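PDB 7CSV: HTH cro/C1-type domain-containing protein from Pseudomonas aeruginosa PAO1, which probably binds DNA through a helix-turn-helix domain, as the dimeric antitoxin HigA that acts as a regulatory factor at pseudopalindromic motifs. Local coordinates for residues R32-S37 with I57-Y62. Numbering follows the deposited sequence.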
loop_
_atom_site.group_PDB
_atom_site.type_symbol
_atom_site.label_atom_id
_atom_site.label_comp_id
_atom_site.label_asym_id
_atom_site.label_seq_id
_atom_site.Cartn_x
_atom_site.Cartn_y
_atom_site.Cartn_z
ATOM N N ARG A 32 10.954 4.127 20.854
ATOM C CA ARG A 32 11.813 5.217 21.309
ATOM C C ARG A 32 12.810 5.630 20.237
ATOM O O ARG A 32 13.158 6.820 20.130
ATOM C CB ARG A 32 12.534 4.801 22.592
ATOM C CG ARG A 32 11.652 4.900 23.833
ATOM C CD ARG A 32 12.445 4.762 25.137
ATOM N NE ARG A 32 13.194 3.508 25.212
ATOM C CZ ARG A 32 12.707 2.362 25.682
ATOM N NH1 ARG A 32 11.456 2.298 26.128
ATOM N NH2 ARG A 32 13.472 1.277 25.709
ATOM N N ALA A 33 13.277 4.669 19.432
ATOM C CA ALA A 33 14.240 4.970 18.381
ATOM C C ALA A 33 13.574 5.632 17.190
ATOM O O ALA A 33 14.176 6.489 16.531
ATOM C CB ALA A 33 14.971 3.700 17.943
ATOM N N LEU A 34 12.345 5.225 16.869
ATOM C CA LEU A 34 11.639 5.851 15.763
ATOM C C LEU A 34 10.997 7.179 16.130
ATOM O O LEU A 34 10.496 7.867 15.232
ATOM C CB LEU A 34 10.557 4.911 15.238
ATOM C CG LEU A 34 11.031 3.541 14.760
ATOM C CD1 LEU A 34 9.840 2.733 14.256
ATOM C CD2 LEU A 34 12.056 3.717 13.676
ATOM N N LYS A 35 10.977 7.537 17.417
ATOM C CA LYS A 35 10.305 8.744 17.895
ATOM C C LYS A 35 8.800 8.677 17.628
ATOM O O LYS A 35 8.177 9.633 17.165
ATOM C CB LYS A 35 10.927 10.006 17.282
ATOM C CG LYS A 35 12.468 10.043 17.325
ATOM C CD LYS A 35 13.010 9.830 18.737
ATOM C CE LYS A 35 14.498 9.500 18.726
ATOM N NZ LYS A 35 14.978 9.117 20.093
ATOM N N VAL A 36 8.214 7.520 17.931
ATOM C CA VAL A 36 6.773 7.314 17.889
ATOM C C VAL A 36 6.337 6.770 19.243
ATOM O O VAL A 36 7.148 6.279 20.033
ATOM C CB VAL A 36 6.344 6.357 16.751
ATOM C CG1 VAL A 36 6.741 6.941 15.399
ATOM C CG2 VAL A 36 6.993 5.010 16.938
ATOM N N SER A 37 5.041 6.888 19.514
ATOM C CA SER A 37 4.495 6.364 20.759
ATOM C C SER A 37 4.610 4.846 20.792
ATOM O O SER A 37 4.460 4.175 19.767
ATOM C CB SER A 37 3.038 6.783 20.912
ATOM O OG SER A 37 2.179 5.851 20.275
ATOM N N ILE A 57 8.540 4.989 6.222
ATOM C CA ILE A 57 9.757 5.791 6.088
ATOM C C ILE A 57 10.613 5.676 7.347
ATOM O O ILE A 57 11.842 5.536 7.269
ATOM C CB ILE A 57 9.395 7.251 5.763
ATOM C CG1 ILE A 57 8.715 7.336 4.389
ATOM C CG2 ILE A 57 10.642 8.146 5.787
ATOM C CD1 ILE A 57 8.055 8.678 4.116
ATOM N N ARG A 58 9.980 5.694 8.525
ATOM C CA ARG A 58 10.725 5.553 9.774
ATOM C C ARG A 58 11.397 4.190 9.872
ATOM O O ARG A 58 12.571 4.094 10.235
ATOM C CB ARG A 58 9.806 5.792 10.976
ATOM C CG ARG A 58 9.195 7.177 11.002
ATOM C CD ARG A 58 8.348 7.428 12.232
ATOM N NE ARG A 58 7.846 8.802 12.205
ATOM C CZ ARG A 58 8.464 9.852 12.743
ATOM N NH1 ARG A 58 9.615 9.714 13.400
ATOM N NH2 ARG A 58 7.926 11.056 12.631
ATOM N N LEU A 59 10.670 3.119 9.548
ATOM C CA LEU A 59 11.258 1.789 9.630
ATOM C C LEU A 59 12.370 1.611 8.609
ATOM O O LEU A 59 13.401 0.994 8.905
ATOM C CB LEU A 59 10.173 0.732 9.422
ATOM C CG LEU A 59 9.174 0.585 10.550
ATOM C CD1 LEU A 59 7.907 -0.118 10.041
ATOM C CD2 LEU A 59 9.813 -0.222 11.685
ATOM N N GLY A 60 12.175 2.126 7.396
ATOM C CA GLY A 60 13.239 2.055 6.407
ATOM C C GLY A 60 14.490 2.768 6.881
ATOM O O GLY A 60 15.599 2.244 6.760
ATOM N N ARG A 61 14.319 3.976 7.440
ATOM C CA ARG A 61 15.447 4.733 7.973
ATOM C C ARG A 61 16.150 3.974 9.090
ATOM O O ARG A 61 17.387 3.927 9.143
ATOM C CB ARG A 61 14.953 6.089 8.484
ATOM C CG ARG A 61 15.968 6.870 9.323
ATOM C CD ARG A 61 16.997 7.554 8.470
ATOM N NE ARG A 61 17.828 8.453 9.278
ATOM C CZ ARG A 61 18.961 9.001 8.855
ATOM N NH1 ARG A 61 19.408 8.748 7.631
ATOM N NH2 ARG A 61 19.652 9.800 9.662
ATOM N N TYR A 62 15.383 3.387 10.000
ATOM C CA TYR A 62 15.990 2.749 11.162
ATOM C C TYR A 62 16.696 1.454 10.779
ATOM O O TYR A 62 17.814 1.187 11.229
ATOM C CB TYR A 62 14.928 2.482 12.218
ATOM C CG TYR A 62 15.523 2.036 13.526
ATOM C CD1 TYR A 62 16.389 2.858 14.222
ATOM C CD2 TYR A 62 15.231 0.790 14.047
ATOM C CE1 TYR A 62 16.944 2.454 15.417
ATOM C CE2 TYR A 62 15.778 0.370 15.240
ATOM C CZ TYR A 62 16.636 1.210 15.923
ATOM O OH TYR A 62 17.187 0.796 17.117
#
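Tyr-62 carries its ring on the side facing away from the backbone N (chi1 -171°), swinging the phenol along the end of helix 27-34, while Arg-58 runs extended from CG to NE and reaches the turn that follows. The methyl of Ala-33 lies obliquely against the ring, CB 3.4 Å from Tyr-62 CE1. Leu-34 stands roughly perpendicular to the Tyr-62 side chain: its CD2 fits 3.4 Å from Tyr-62 CB, while its CD1 meets Leu-59 CD2 at 3.9 Å. Beyond it, Val-36 runs alongside the Arg-58 chain, pointing the other way, with Val-36 CG1 3.6 Å from Arg-58 CD.

At the tip, Arg-58 NH1 gives a weak, bent hydrogen bond to Leu-34 O (2.7 Å, N-H...O 126°); this oxygen sits near the guanidinium plane, and Lys-35 O lies over one face. Lys-35 takes positive phi as the helix ends, and its bent chain returns NZ to Arg-32 O at 2.9 Å. Leu-30 of helix 27-34 also packs on Leu-59 and Tyr-62. The contact thus joins the C-terminal end of helix 27-34 to helix 53-63, both within the helix-turn-helix region. Salt bridges from Arg-58 NE to Asp-54 and from Arg-58 NH1 to Glu-93 of the second subunit probably orient the guanidinium more firmly than the Leu-34 carbonyl does, so one arginine links this helix end to the dimer interface.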